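Local coordinates for MSM0271 protein (Mycobacterium smegmatis, PDB 5SUH) that forms double-ringed trimeric tiles in the protein shell of a mycobacterial (RMM) microcompartment, and probably takes part in controlling transport across that shell, at residues A[32-37]-A[176-181]; A[37-42]-A[67-72]; A[87-92]-A[117-122]. All coordinates share one frame; numbering follows the deposited sequence.

Contact 1: A[32-37]-A[176-181]; sequences QIRVYL and MTPALF
At the seam between the two BMC halves of the chain, Val35 of the first sheet sits against the turn Pro178-Phe181 that follows strand 170-177 of the second. Both of its methyls are used. With CG1 anti to the backbone N (chi1 179°), CG2 is left beside that N and reaches into the turn, where Pro178 CB lies 3.6 Å from Val35 CG2 and Leu180 CB lies 4.1 Å from the same methyl. That methyl also stands over one face of the Phe181 ring, offset toward the rim: Val35 CG2 is 4.2 Å from the ring centroid and 19° off the normal, a CH-pi contact. Val35 CG1 covers the ring further along, 3.9 Å from Phe181 CE1. Leu37 comes to the same ring differently, its CD1 meeting the edge near the ring plane, 4.2 Å from Phe181 CE1.

Beside this apolar patch lies a polar one. The Arg34 chain bends at chi2 and chi3 and brings its guanidinium over to the proline ring, with Pro178 CG above one face and Pro178 CB 3.7 Å from Arg34 NH2. A water in the guanidinium plane accepts from Arg34 NH2 at 2.8 Å and from Ala179 N at 3.1 Å, tying side chain to turn without a direct bond. Glu71 supports both sides, because it forms a salt bridge with Arg34 NE and accepts from Leu180 N. The peptide before Pro178 is cis, and Phe181 N bonds back to Pro178 O. Arg34 and Val35 together face Glu71 as a classic beta bulge, at the corner in strand 32-39, the outermost strand of its sheet within this chain, where one BMC domain meets the next in a tandem-domain shell protein.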
ATOM      1  N   GLN A  32      10.259   3.268 -30.969  1.00 69.38           N
ATOM      2  CA  GLN A  32      11.685   3.021 -30.760  1.00 70.80           C
ATOM      3  C   GLN A  32      12.001   1.920 -29.752  1.00 70.75           C
ATOM      4  O   GLN A  32      11.540   1.936 -28.615  1.00 72.93           O
ATOM      5  CB  GLN A  32      12.426   4.281 -30.326  1.00 78.69           C
ATOM      6  CG  GLN A  32      13.925   3.978 -30.212  1.00110.38           C
ATOM      7  CD  GLN A  32      14.712   4.971 -29.390  1.00127.81           C
ATOM      8  OE1 GLN A  32      14.404   6.164 -29.368  1.00139.91           O
ATOM      9  NE2 GLN A  32      15.752   4.483 -28.714  1.00119.12           N
ATOM     10  N   ILE A  33      12.827   0.978 -30.182  1.00 65.09           N
ATOM     11  CA  ILE A  33      13.272  -0.080 -29.309  1.00 62.58           C
ATOM     12  C   ILE A  33      14.539   0.285 -28.526  1.00 57.08           C
ATOM     13  O   ILE A  33      15.580   0.580 -29.097  1.00 58.97           O
ATOM     14  CB  ILE A  33      13.479  -1.357 -30.109  1.00 71.63           C
ATOM     15  CG1 ILE A  33      12.084  -1.929 -30.417  1.00 78.22           C
ATOM     16  CG2 ILE A  33      14.292  -2.352 -29.305  1.00 72.97           C
ATOM     17  CD1 ILE A  33      12.075  -3.320 -30.978  1.00 83.97           C
ATOM     18  N   ARG A  34      14.409   0.291 -27.205  1.00 51.49           N
ATOM     19  CA  ARG A  34      15.495   0.627 -26.294  1.00 55.15           C
ATOM     20  C   ARG A  34      16.254  -0.643 -25.934  1.00 59.18           C
ATOM     21  O   ARG A  34      17.487  -0.671 -25.958  1.00 51.84           O
ATOM     22  CB  ARG A  34      14.945   1.229 -24.998  1.00 57.77           C
ATOM     23  CG  ARG A  34      14.039   2.403 -25.192  1.00 64.75           C
ATOM     24  CD  ARG A  34      14.484   3.601 -24.449  1.00 66.56           C
ATOM     25  NE  ARG A  34      14.909   3.326 -23.086  1.00 56.59           N
ATOM     26  CZ  ARG A  34      15.670   4.180 -22.403  1.00 61.03           C
ATOM     27  NH1 ARG A  34      16.057   5.319 -22.974  1.00 56.83           N
ATOM     28  NH2 ARG A  34      16.082   3.890 -21.182  1.00 67.64           N
ATOM     29  N   VAL A  35      15.490  -1.694 -25.619  1.00 44.68           N
ATOM     30  CA  VAL A  35      16.038  -3.006 -25.287  1.00 46.05           C
ATOM     31  C   VAL A  35      15.268  -4.105 -26.037  1.00 54.32           C
ATOM     32  O   VAL A  35      14.040  -4.077 -26.061  1.00 44.96           O
ATOM     33  CB  VAL A  35      15.951  -3.300 -23.774  1.00 47.53           C
ATOM     34  CG1 VAL A  35      16.503  -4.688 -23.476  1.00 54.26           C
ATOM     35  CG2 VAL A  35      16.688  -2.276 -22.987  1.00 42.42           C
ATOM     36  N   TYR A  36      15.984  -5.045 -26.664  1.00 51.45           N
ATOM     37  CA  TYR A  36      15.371  -6.221 -27.314  1.00 48.94           C
ATOM     38  C   TYR A  36      16.274  -7.439 -27.118  1.00 53.35           C
ATOM     39  O   TYR A  36      17.324  -7.538 -27.761  1.00 71.81           O
ATOM     40  CB  TYR A  36      15.139  -5.980 -28.825  1.00 49.69           C
ATOM     41  CG  TYR A  36      14.601  -7.186 -29.596  1.00 52.02           C
ATOM     42  CD1 TYR A  36      15.465  -8.119 -30.190  1.00 53.95           C
ATOM     43  CD2 TYR A  36      13.233  -7.389 -29.737  1.00 55.08           C
ATOM     44  CE1 TYR A  36      14.971  -9.228 -30.875  1.00 53.72           C
ATOM     45  CE2 TYR A  36      12.730  -8.492 -30.432  1.00 56.92           C
ATOM     46  CZ  TYR A  36      13.592  -9.400 -30.993  1.00 54.43           C
ATOM     47  OH  TYR A  36      13.061 -10.466 -31.670  1.00 55.25           O
ATOM     48  N   LEU A  37      15.861  -8.383 -26.283  1.00 53.70           N
ATOM     49  CA  LEU A  37      16.747  -9.486 -25.925  1.00 58.22           C
ATOM     50  C   LEU A  37      16.097 -10.825 -25.632  1.00 59.11           C
ATOM     51  O   LEU A  37      15.131 -10.911 -24.864  1.00 63.19           O
ATOM     52  CB  LEU A  37      17.574  -9.115 -24.693  1.00 72.95           C
ATOM     53  CG  LEU A  37      19.069  -8.871 -24.916  1.00 83.88           C
ATOM     54  CD1 LEU A  37      19.800  -9.014 -23.595  1.00 79.52           C
ATOM     55  CD2 LEU A  37      19.673  -9.793 -25.992  1.00 80.35           C
ATOM     56  N   MET A 176      23.223  -0.072 -14.369  1.00 47.68           N
ATOM     57  CA  MET A 176      23.305   0.082 -15.831  1.00 48.85           C
ATOM     58  C   MET A 176      22.096   0.814 -16.408  1.00 52.78           C
ATOM     59  O   MET A 176      21.063   0.968 -15.728  1.00 51.69           O
ATOM     60  CB  MET A 176      23.399  -1.285 -16.492  1.00 44.49           C
ATOM     61  CG  MET A 176      22.123  -2.099 -16.184  1.00 48.26           C
ATOM     62  SD  MET A 176      22.457  -3.822 -15.938  1.00 99.49           S
ATOM     63  CE  MET A 176      23.197  -3.793 -14.309  1.00 89.39           C
ATOM     64  N   THR A 177      22.205   1.224 -17.671  1.00 47.42           N
ATOM     65  CA  THR A 177      21.052   1.775 -18.366  1.00 43.33           C
ATOM     66  C   THR A 177      21.144   1.481 -19.886  1.00 52.13           C
ATOM     67  O   THR A 177      22.238   1.483 -20.455  1.00 43.82           O
ATOM     68  CB  THR A 177      20.871   3.297 -18.085  1.00 43.65           C
ATOM     69  OG1 THR A 177      19.604   3.700 -18.593  1.00 55.19           O
ATOM     70  CG2 THR A 177      21.988   4.185 -18.707  1.00 44.95           C
ATOM     71  N   PRO A 178      19.998   1.174 -20.543  1.00 53.76           N
ATOM     72  CA  PRO A 178      18.615   1.041 -20.035  1.00 47.88           C
ATOM     73  C   PRO A 178      18.414  -0.034 -18.957  1.00 50.93           C
ATOM     74  O   PRO A 178      19.095  -1.054 -18.926  1.00 46.86           O
ATOM     75  CB  PRO A 178      17.796   0.666 -21.288  1.00 45.21           C
ATOM     76  CG  PRO A 178      18.654   1.033 -22.452  1.00 48.30           C
ATOM     77  CD  PRO A 178      20.086   0.880 -21.987  1.00 44.11           C
ATOM     78  N   ALA A 179      17.433   0.210 -18.102  1.00 46.64           N
ATOM     79  CA  ALA A 179      17.179  -0.582 -16.917  1.00 41.70           C
ATOM     80  C   ALA A 179      16.920  -2.065 -17.185  1.00 49.91           C
ATOM     81  O   ALA A 179      17.252  -2.905 -16.346  1.00 51.41           O
ATOM     82  CB  ALA A 179      15.981   0.022 -16.143  1.00 40.38           C
ATOM     83  N   LEU A 180      16.318  -2.394 -18.327  1.00 43.04           N
ATOM     84  CA  LEU A 180      15.841  -3.757 -18.503  1.00 47.12           C
ATOM     85  C   LEU A 180      17.015  -4.736 -18.692  1.00 54.65           C
ATOM     86  O   LEU A 180      16.858  -5.952 -18.472  1.00 47.82           O
ATOM     87  CB  LEU A 180      14.865  -3.859 -19.673  1.00 47.74           C
ATOM     88  CG  LEU A 180      13.993  -5.129 -19.713  1.00 49.53           C
ATOM     89  CD1 LEU A 180      13.352  -5.376 -18.354  1.00 45.22           C
ATOM     90  CD2 LEU A 180      12.922  -5.081 -20.785  1.00 48.04           C
ATOM     91  N   PHE A 181      18.206  -4.206 -18.982  1.00 40.02           N
ATOM     92  CA  PHE A 181      19.392  -5.066 -19.139  1.00 46.39           C
ATOM     93  C   PHE A 181      19.777  -5.723 -17.822  1.00 49.67           C
ATOM     94  O   PHE A 181      20.577  -6.663 -17.794  1.00 54.84           O
ATOM     95  CB  PHE A 181      20.589  -4.286 -19.665  1.00 43.45           C
ATOM     96  CG  PHE A 181      20.567  -4.060 -21.149  1.00 52.06           C
ATOM     97  CD1 PHE A 181      20.438  -5.121 -22.034  1.00 54.10           C
ATOM     98  CD2 PHE A 181      20.641  -2.771 -21.663  1.00 56.40           C
ATOM     99  CE1 PHE A 181      20.429  -4.906 -23.415  1.00 45.83           C
ATOM    100  CE2 PHE A 181      20.618  -2.550 -23.033  1.00 58.54           C
ATOM    101  CZ  PHE A 181      20.512  -3.626 -23.907  1.00 50.30           C
TER
HETATM  102  O   HOH W   1      15.562   2.520 -18.830  1.00 40.61           O

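Contact 2: A[37-42]-A[67-72]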
ATOM      1  N   LEU A  37      15.861  -8.383 -26.283  1.00 53.70           N
ATOM      2  CA  LEU A  37      16.747  -9.486 -25.925  1.00 58.22           C
ATOM      3  C   LEU A  37      16.097 -10.825 -25.632  1.00 59.11           C
ATOM      4  O   LEU A  37      15.131 -10.911 -24.864  1.00 63.19           O
ATOM      5  CB  LEU A  37      17.574  -9.115 -24.693  1.00 72.95           C
ATOM      6  CG  LEU A  37      19.069  -8.871 -24.916  1.00 83.88           C
ATOM      7  CD1 LEU A  37      19.800  -9.014 -23.595  1.00 79.52           C
ATOM      8  CD2 LEU A  37      19.673  -9.793 -25.992  1.00 80.35           C
ATOM      9  N   LEU A  38      16.664 -11.872 -26.233  1.00 63.13           N
ATOM     10  CA  LEU A  38      16.413 -13.253 -25.817  1.00 62.67           C
ATOM     11  C   LEU A  38      17.268 -13.652 -24.647  1.00 61.30           C
ATOM     12  O   LEU A  38      18.490 -13.671 -24.724  1.00 74.54           O
ATOM     13  CB  LEU A  38      16.658 -14.250 -26.939  1.00 65.96           C
ATOM     14  CG  LEU A  38      15.419 -14.803 -27.619  1.00 73.05           C
ATOM     15  CD1 LEU A  38      14.654 -13.715 -28.292  1.00 85.26           C
ATOM     16  CD2 LEU A  38      15.902 -15.782 -28.654  1.00 78.74           C
ATOM     17  N   VAL A  39      16.584 -13.985 -23.563  1.00 58.75           N
ATOM     18  CA  VAL A  39      17.191 -14.541 -22.376  1.00 50.86           C
ATOM     19  C   VAL A  39      16.932 -16.033 -22.349  1.00 52.30           C
ATOM     20  O   VAL A  39      15.836 -16.475 -22.034  1.00 57.52           O
ATOM     21  CB  VAL A  39      16.635 -13.884 -21.125  1.00 50.46           C
ATOM     22  CG1 VAL A  39      17.259 -14.487 -19.909  1.00 39.79           C
ATOM     23  CG2 VAL A  39      16.839 -12.351 -21.198  1.00 45.70           C
ATOM     24  N   GLU A  40      17.961 -16.815 -22.662  1.00 57.89           N
ATOM     25  CA  GLU A  40      17.785 -18.242 -22.878  1.00 55.08           C
ATOM     26  C   GLU A  40      18.098 -19.028 -21.589  1.00 60.60           C
ATOM     27  O   GLU A  40      18.969 -18.632 -20.803  1.00 59.35           O
ATOM     28  CB  GLU A  40      18.671 -18.658 -24.066  1.00 54.04           C
ATOM     29  CG  GLU A  40      18.766 -20.148 -24.397  1.00 82.54           C
ATOM     30  CD  GLU A  40      19.741 -20.440 -25.559  1.00 88.03           C
ATOM     31  OE1 GLU A  40      20.225 -19.479 -26.196  1.00 87.20           O
ATOM     32  OE2 GLU A  40      20.031 -21.627 -25.823  1.00 88.98           O
ATOM     33  N   ASP A  41      17.318 -20.085 -21.341  1.00 57.13           N
ATOM     34  CA  ASP A  41      17.478 -20.966 -20.171  1.00 49.63           C
ATOM     35  C   ASP A  41      17.460 -20.240 -18.792  1.00 57.10           C
ATOM     36  O   ASP A  41      18.521 -20.007 -18.212  1.00 59.08           O
ATOM     37  CB  ASP A  41      18.775 -21.787 -20.323  1.00 55.38           C
ATOM     38  CG  ASP A  41      18.922 -22.869 -19.242  1.00 75.87           C
ATOM     39  OD1 ASP A  41      17.893 -23.435 -18.813  1.00 74.82           O
ATOM     40  OD2 ASP A  41      20.062 -23.131 -18.788  1.00 83.40           O
ATOM     41  N   LEU A  42      16.280 -19.912 -18.254  1.00 55.32           N
ATOM     42  CA  LEU A  42      16.189 -19.180 -16.963  1.00 61.90           C
ATOM     43  C   LEU A  42      16.710 -19.962 -15.742  1.00 59.42           C
ATOM     44  O   LEU A  42      16.330 -21.111 -15.521  1.00 57.20           O
ATOM     45  CB  LEU A  42      14.740 -18.735 -16.689  1.00 51.23           C
ATOM     46  CG  LEU A  42      14.210 -17.653 -17.642  1.00 49.98           C
ATOM     47  CD1 LEU A  42      12.741 -17.425 -17.410  1.00 40.08           C
ATOM     48  CD2 LEU A  42      14.982 -16.347 -17.487  1.00 44.73           C
ATOM     49  N   ALA A  67      12.835 -16.584 -22.251  1.00 47.18           N
ATOM     50  CA  ALA A  67      12.131 -15.296 -22.229  1.00 50.78           C
ATOM     51  C   ALA A  67      12.561 -14.286 -23.295  1.00 56.95           C
ATOM     52  O   ALA A  67      13.715 -14.282 -23.757  1.00 56.10           O
ATOM     53  CB  ALA A  67      12.284 -14.656 -20.859  1.00 43.30           C
ATOM     54  N   LEU A  68      11.610 -13.440 -23.691  1.00 48.15           N
ATOM     55  CA  LEU A  68      11.911 -12.275 -24.513  1.00 47.43           C
ATOM     56  C   LEU A  68      11.636 -11.017 -23.703  1.00 52.33           C
ATOM     57  O   LEU A  68      10.533 -10.875 -23.156  1.00 49.83           O
ATOM     58  CB  LEU A  68      11.072 -12.259 -25.790  1.00 48.69           C
ATOM     59  CG  LEU A  68      11.322 -11.000 -26.626  1.00 56.20           C
ATOM     60  CD1 LEU A  68      12.707 -11.060 -27.302  1.00 42.43           C
ATOM     61  CD2 LEU A  68      10.226 -10.790 -27.639  1.00 52.20           C
ATOM     62  N   ILE A  69      12.617 -10.116 -23.607  1.00 51.92           N
ATOM     63  CA  ILE A  69      12.428  -8.866 -22.857  1.00 43.64           C
ATOM     64  C   ILE A  69      12.530  -7.667 -23.792  1.00 56.67           C
ATOM     65  O   ILE A  69      13.457  -7.582 -24.609  1.00 56.41           O
ATOM     66  CB  ILE A  69      13.450  -8.682 -21.723  1.00 53.26           C
ATOM     67  CG1 ILE A  69      14.901  -8.703 -22.262  1.00 72.58           C
ATOM     68  CG2 ILE A  69      13.238  -9.736 -20.655  1.00 42.83           C
ATOM     69  CD1 ILE A  69      15.985  -8.300 -21.237  1.00 62.41           C
ATOM     70  N   VAL A  70      11.556  -6.757 -23.708  1.00 57.81           N
ATOM     71  CA  VAL A  70      11.541  -5.584 -24.580  1.00 45.79           C
ATOM     72  C   VAL A  70      11.227  -4.300 -23.796  1.00 51.12           C
ATOM     73  O   VAL A  70      10.241  -4.241 -23.028  1.00 54.24           O
ATOM     74  CB  VAL A  70      10.506  -5.749 -25.728  1.00 52.25           C
ATOM     75  CG1 VAL A  70      10.488  -4.519 -26.625  1.00 44.94           C
ATOM     76  CG2 VAL A  70      10.756  -7.037 -26.537  1.00 42.99           C
ATOM     77  N   GLU A  71      12.059  -3.280 -23.996  1.00 46.18           N
ATOM     78  CA  GLU A  71      11.810  -1.924 -23.475  1.00 51.37           C
ATOM     79  C   GLU A  71      11.653  -0.938 -24.657  1.00 48.96           C
ATOM     80  O   GLU A  71      12.435  -0.984 -25.599  1.00 50.90           O
ATOM     81  CB  GLU A  71      12.957  -1.479 -22.521  1.00 42.83           C
ATOM     82  CG  GLU A  71      12.728  -0.133 -21.845  1.00 48.91           C
ATOM     83  CD  GLU A  71      13.833   0.299 -20.875  1.00 59.92           C
ATOM     84  OE1 GLU A  71      14.357  -0.539 -20.098  1.00 64.24           O
ATOM     85  OE2 GLU A  71      14.142   1.514 -20.859  1.00 52.92           O
ATOM     86  N   VAL A  72      10.625  -0.085 -24.641  1.00 54.47           N
ATOM     87  CA  VAL A  72      10.375   0.826 -25.776  1.00 53.59           C
ATOM     88  C   VAL A  72      10.036   2.265 -25.400  1.00 57.61           C
ATOM     89  O   VAL A  72       9.713   2.580 -24.256  1.00 50.92           O
ATOM     90  CB  VAL A  72       9.196   0.388 -26.668  1.00 50.92           C
ATOM     91  CG1 VAL A  72       9.373  -1.056 -27.091  1.00 46.68           C
ATOM     92  CG2 VAL A  72       7.857   0.638 -25.950  1.00 47.45           C
TER
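Leu37 and Ile69 face each other across strands 37-39 and 67-72, which run antiparallel, with Ala67 beyond them opposite Val39. Leu37 and Ile69 form a hydrogen-bonded pair: Ile69 N donates to Leu37 O at 2.9 Å, and Leu37 N returns a bond to Ile69 O at 3.0 Å. Val39 and Ala67 form the next such pair, with Ala67 N donating to Val39 O at 3.0 Å and Val39 N to Ala67 O at 2.9 Å.

Ile69 holds CG1 between its backbone N and carbonyl carbon (chi1 58°), which turns the longer branch toward the other strand. Ile69 CG1 then lies 3.6 Å from Leu37 CB, and Ile69 CD1 continues to Val39 CG2 at 4.1 Å. The small side chain of Ala67 closes this face at the far end: its CB sits 4.4 Å from Val39 CB and equally far from CD1 of Leu42, which folds back over it after the strand has ended. On the other face Leu38 and Leu68, a non-hydrogen-bonded pair, cross obliquely and meet through their CD1 methyls.

Past Val39 the chain turns away, and Asp41 N bonds to ND1 of His66. The face bearing Leu37, Val39 and Ile69 is packed by helix 182-192 of the second BMC half, while Leu38 and Leu68 rest on helix 113-127. Strand 66-73 continues the sheet on its other side, bonding through Leu68 and Val70 to strand 104-110.

Contact 3: A[87-92]-A[117-122]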
ATOM      1  N   ARG A  87      -0.576 -12.488 -30.633  1.00 54.28           N
ATOM      2  CA  ARG A  87      -1.433 -12.952 -31.709  1.00 63.47           C
ATOM      3  C   ARG A  87      -0.670 -13.743 -32.774  1.00 67.49           C
ATOM      4  O   ARG A  87      -1.265 -14.559 -33.482  1.00 75.36           O
ATOM      5  CB  ARG A  87      -2.132 -11.752 -32.360  1.00 70.62           C
ATOM      6  CG  ARG A  87      -3.343 -12.124 -33.180  1.00 78.08           C
ATOM      7  CD  ARG A  87      -3.984 -10.904 -33.782  1.00 93.09           C
ATOM      8  NE  ARG A  87      -4.545  -9.995 -32.791  1.00 98.55           N
ATOM      9  CZ  ARG A  87      -5.717 -10.166 -32.188  1.00 94.28           C
ATOM     10  NH1 ARG A  87      -6.130  -9.259 -31.314  1.00 92.10           N
ATOM     11  NH2 ARG A  87      -6.459 -11.243 -32.437  1.00 87.14           N
ATOM     12  N   ALA A  88       0.651 -13.582 -32.813  1.00 60.28           N
ATOM     13  CA  ALA A  88       1.510 -14.368 -33.697  1.00 52.90           C
ATOM     14  C   ALA A  88       1.777 -15.767 -33.159  1.00 67.56           C
ATOM     15  O   ALA A  88       1.796 -16.739 -33.915  1.00 70.05           O
ATOM     16  CB  ALA A  88       2.819 -13.649 -33.913  1.00 52.44           C
ATOM     17  N   VAL A  89       2.052 -15.841 -31.854  1.00 70.71           N
ATOM     18  CA  VAL A  89       2.334 -17.097 -31.170  1.00 64.30           C
ATOM     19  C   VAL A  89       1.504 -17.230 -29.887  1.00 63.60           C
ATOM     20  O   VAL A  89       1.957 -16.844 -28.813  1.00 71.06           O
ATOM     21  CB  VAL A  89       3.829 -17.218 -30.826  1.00 65.69           C
ATOM     22  CG1 VAL A  89       4.163 -18.656 -30.418  1.00 64.70           C
ATOM     23  CG2 VAL A  89       4.698 -16.761 -32.014  1.00 62.79           C
ATOM     24  N   PRO A  90       0.288 -17.776 -29.992  1.00 70.08           N
ATOM     25  CA  PRO A  90      -0.642 -17.895 -28.855  1.00 72.93           C
ATOM     26  C   PRO A  90      -0.086 -18.680 -27.647  1.00 74.41           C
ATOM     27  O   PRO A  90      -0.600 -18.518 -26.537  1.00 77.36           O
ATOM     28  CB  PRO A  90      -1.863 -18.596 -29.475  1.00 69.66           C
ATOM     29  CG  PRO A  90      -1.787 -18.273 -30.938  1.00 69.68           C
ATOM     30  CD  PRO A  90      -0.318 -18.238 -31.255  1.00 77.16           C
ATOM     31  N   GLY A  91       0.917 -19.528 -27.869  1.00 70.83           N
ATOM     32  CA  GLY A  91       1.549 -20.308 -26.814  1.00 59.12           C
ATOM     33  C   GLY A  91       2.533 -19.592 -25.876  1.00 66.50           C
ATOM     34  O   GLY A  91       3.059 -20.211 -24.942  1.00 75.27           O
ATOM     35  N   VAL A  92       2.827 -18.312 -26.109  1.00 55.54           N
ATOM     36  CA  VAL A  92       3.693 -17.595 -25.173  1.00 51.83           C
ATOM     37  C   VAL A  92       2.808 -16.916 -24.120  1.00 57.23           C
ATOM     38  O   VAL A  92       1.623 -16.683 -24.351  1.00 66.10           O
ATOM     39  CB  VAL A  92       4.626 -16.541 -25.883  1.00 58.32           C
ATOM     40  CG1 VAL A  92       5.502 -17.211 -26.961  1.00 44.10           C
ATOM     41  CG2 VAL A  92       3.836 -15.380 -26.484  1.00 53.22           C
ATOM     42  N   ARG A 117      11.337 -16.769 -29.867  1.00 54.30           N
ATOM     43  CA  ARG A 117      11.999 -16.251 -31.061  1.00 55.84           C
ATOM     44  C   ARG A 117      11.011 -15.721 -32.101  1.00 51.60           C
ATOM     45  O   ARG A 117      11.141 -14.587 -32.565  1.00 56.98           O
ATOM     46  CB  ARG A 117      12.854 -17.370 -31.662  1.00 66.09           C
ATOM     47  CG  ARG A 117      13.899 -16.993 -32.679  1.00 81.43           C
ATOM     48  CD  ARG A 117      14.637 -18.267 -33.123  1.00 92.24           C
ATOM     49  NE  ARG A 117      15.865 -18.470 -32.338  1.00 95.78           N
ATOM     50  CZ  ARG A 117      16.224 -19.633 -31.781  1.00 91.77           C
ATOM     51  NH1 ARG A 117      15.448 -20.705 -31.934  1.00 92.90           N
ATOM     52  NH2 ARG A 117      17.355 -19.736 -31.072  1.00 70.09           N
ATOM     53  N   ARG A 118      10.009 -16.523 -32.441  1.00 58.47           N
ATOM     54  CA  ARG A 118       9.057 -16.141 -33.489  1.00 60.49           C
ATOM     55  C   ARG A 118       8.180 -14.958 -33.037  1.00 62.50           C
ATOM     56  O   ARG A 118       7.840 -14.077 -33.831  1.00 61.21           O
ATOM     57  CB  ARG A 118       8.173 -17.338 -33.886  1.00 51.54           C
ATOM     58  CG  ARG A 118       8.838 -18.184 -34.947  1.00 52.13           C
ATOM     59  CD  ARG A 118       8.049 -19.403 -35.396  1.00 75.09           C
ATOM     60  NE  ARG A 118       7.448 -20.239 -34.358  1.00 86.02           N
ATOM     61  CZ  ARG A 118       6.143 -20.309 -34.117  1.00 78.46           C
ATOM     62  NH1 ARG A 118       5.291 -19.559 -34.807  1.00 72.13           N
ATOM     63  NH2 ARG A 118       5.693 -21.122 -33.172  1.00 80.52           N
ATOM     64  N   ALA A 119       7.847 -14.916 -31.749  1.00 58.10           N
ATOM     65  CA  ALA A 119       7.068 -13.800 -31.251  1.00 58.24           C
ATOM     66  C   ALA A 119       7.905 -12.523 -31.320  1.00 65.34           C
ATOM     67  O   ALA A 119       7.368 -11.438 -31.614  1.00 61.93           O
ATOM     68  CB  ALA A 119       6.576 -14.066 -29.850  1.00 45.05           C
ATOM     69  N   GLY A 120       9.212 -12.660 -31.072  1.00 58.11           N
ATOM     70  CA  GLY A 120      10.131 -11.537 -31.160  1.00 50.29           C
ATOM     71  C   GLY A 120      10.186 -10.967 -32.566  1.00 66.90           C
ATOM     72  O   GLY A 120      10.221  -9.741 -32.768  1.00 75.66           O
ATOM     73  N   GLU A 121      10.178 -11.856 -33.549  1.00 66.40           N
ATOM     74  CA  GLU A 121      10.208 -11.451 -34.947  1.00 68.05           C
ATOM     75  C   GLU A 121       8.905 -10.724 -35.366  1.00 67.27           C
ATOM     76  O   GLU A 121       8.941  -9.770 -36.147  1.00 74.44           O
ATOM     77  CB  GLU A 121      10.497 -12.672 -35.820  1.00 69.10           C
ATOM     78  CG  GLU A 121      11.910 -13.205 -35.626  1.00 83.15           C
ATOM     79  CD  GLU A 121      12.113 -14.619 -36.172  1.00107.60           C
ATOM     80  OE1 GLU A 121      11.116 -15.312 -36.484  1.00114.92           O
ATOM     81  OE2 GLU A 121      13.282 -15.056 -36.258  1.00113.24           O
ATOM     82  N   ALA A 122       7.762 -11.152 -34.845  1.00 60.93           N
ATOM     83  CA  ALA A 122       6.504 -10.464 -35.157  1.00 60.28           C
ATOM     84  C   ALA A 122       6.538  -9.010 -34.690  1.00 58.95           C
ATOM     85  O   ALA A 122       6.009  -8.112 -35.348  1.00 66.06           O
ATOM     86  CB  ALA A 122       5.312 -11.193 -34.514  1.00 49.27           C
TER
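Val89 sets CG2 over one face of the Arg118 guanidinium, with CG1 alongside near NH2, the two side chains crossing at about a right angle. Each methyl meets a different nitrogen: Val89 CG1 is 4.0 Å from Arg118 NH2, and Val89 CG2 is 4.0 Å from Arg118 NH1. The overlap is van der Waals; the polar partner of Arg118 NE is Asp114, one helical turn earlier, in a salt bridge. The arginine chain stays extended at chi2 and bends at chi3 (-46°), which brings the flat group back over the valine.

CG2 of Val89 also reaches down to the helix itself, meeting both backbone and side chain of one residue. It stands 3.7 Å from Ala119 N and 3.9 Å from Ala119 CB. Val92 adds a looser touch, its CG1 4.4 Å from the same Ala119 CB.

These residues lie where helix 78-88 runs out and the chain turns into strand 93-99. In the BMC fold this helix and helix 113-127 pack side by side against the sheet, and Val92 and Ala119 both rest on Ile108 of its strand 104-110. A type I turn makes the change of direction: Val92 N bonds to Val89 O at 3.2 Å, with Pro90 and Gly91 at the corners, and Val89 and Val92, the first and last residues of the turn, both point toward the neighbouring helix.

At the weakly bonded end of helix 78-88 two alanines meet, Ala88 CB lying 3.6 Å from Ala122 CB. The second subunit also reaches this segment: Val92 O accepts from NE2 of Gln151 of that subunit, and Arg87 NH1, salt-bridged to Asp83 of its own chain, also donates to O of Asp147 of the neighbour.

Overall arrangement
Contacts 1 and 2 share strand 32-39 and Leu37, with contact 2 nested inside the loop that contact 1 closes. Contact 2 is the more buried and is built on backbone bonds within one sheet; contact 1 joins the two halves of the chain through side chains, a cis-proline turn and a water. Glu71 of strand 66-73 connects them through its bonds to Arg34 and Leu180. Contact 3 sets a helix end and the turn after it against helix 113-127, nearer the surface, with small apolar groups and an exposed arginine, and borders a second subunit. Leu68 against Gly120 and a probable hydrogen bond between the Tyr36 hydroxyl and Gly120 O link it to the sheet.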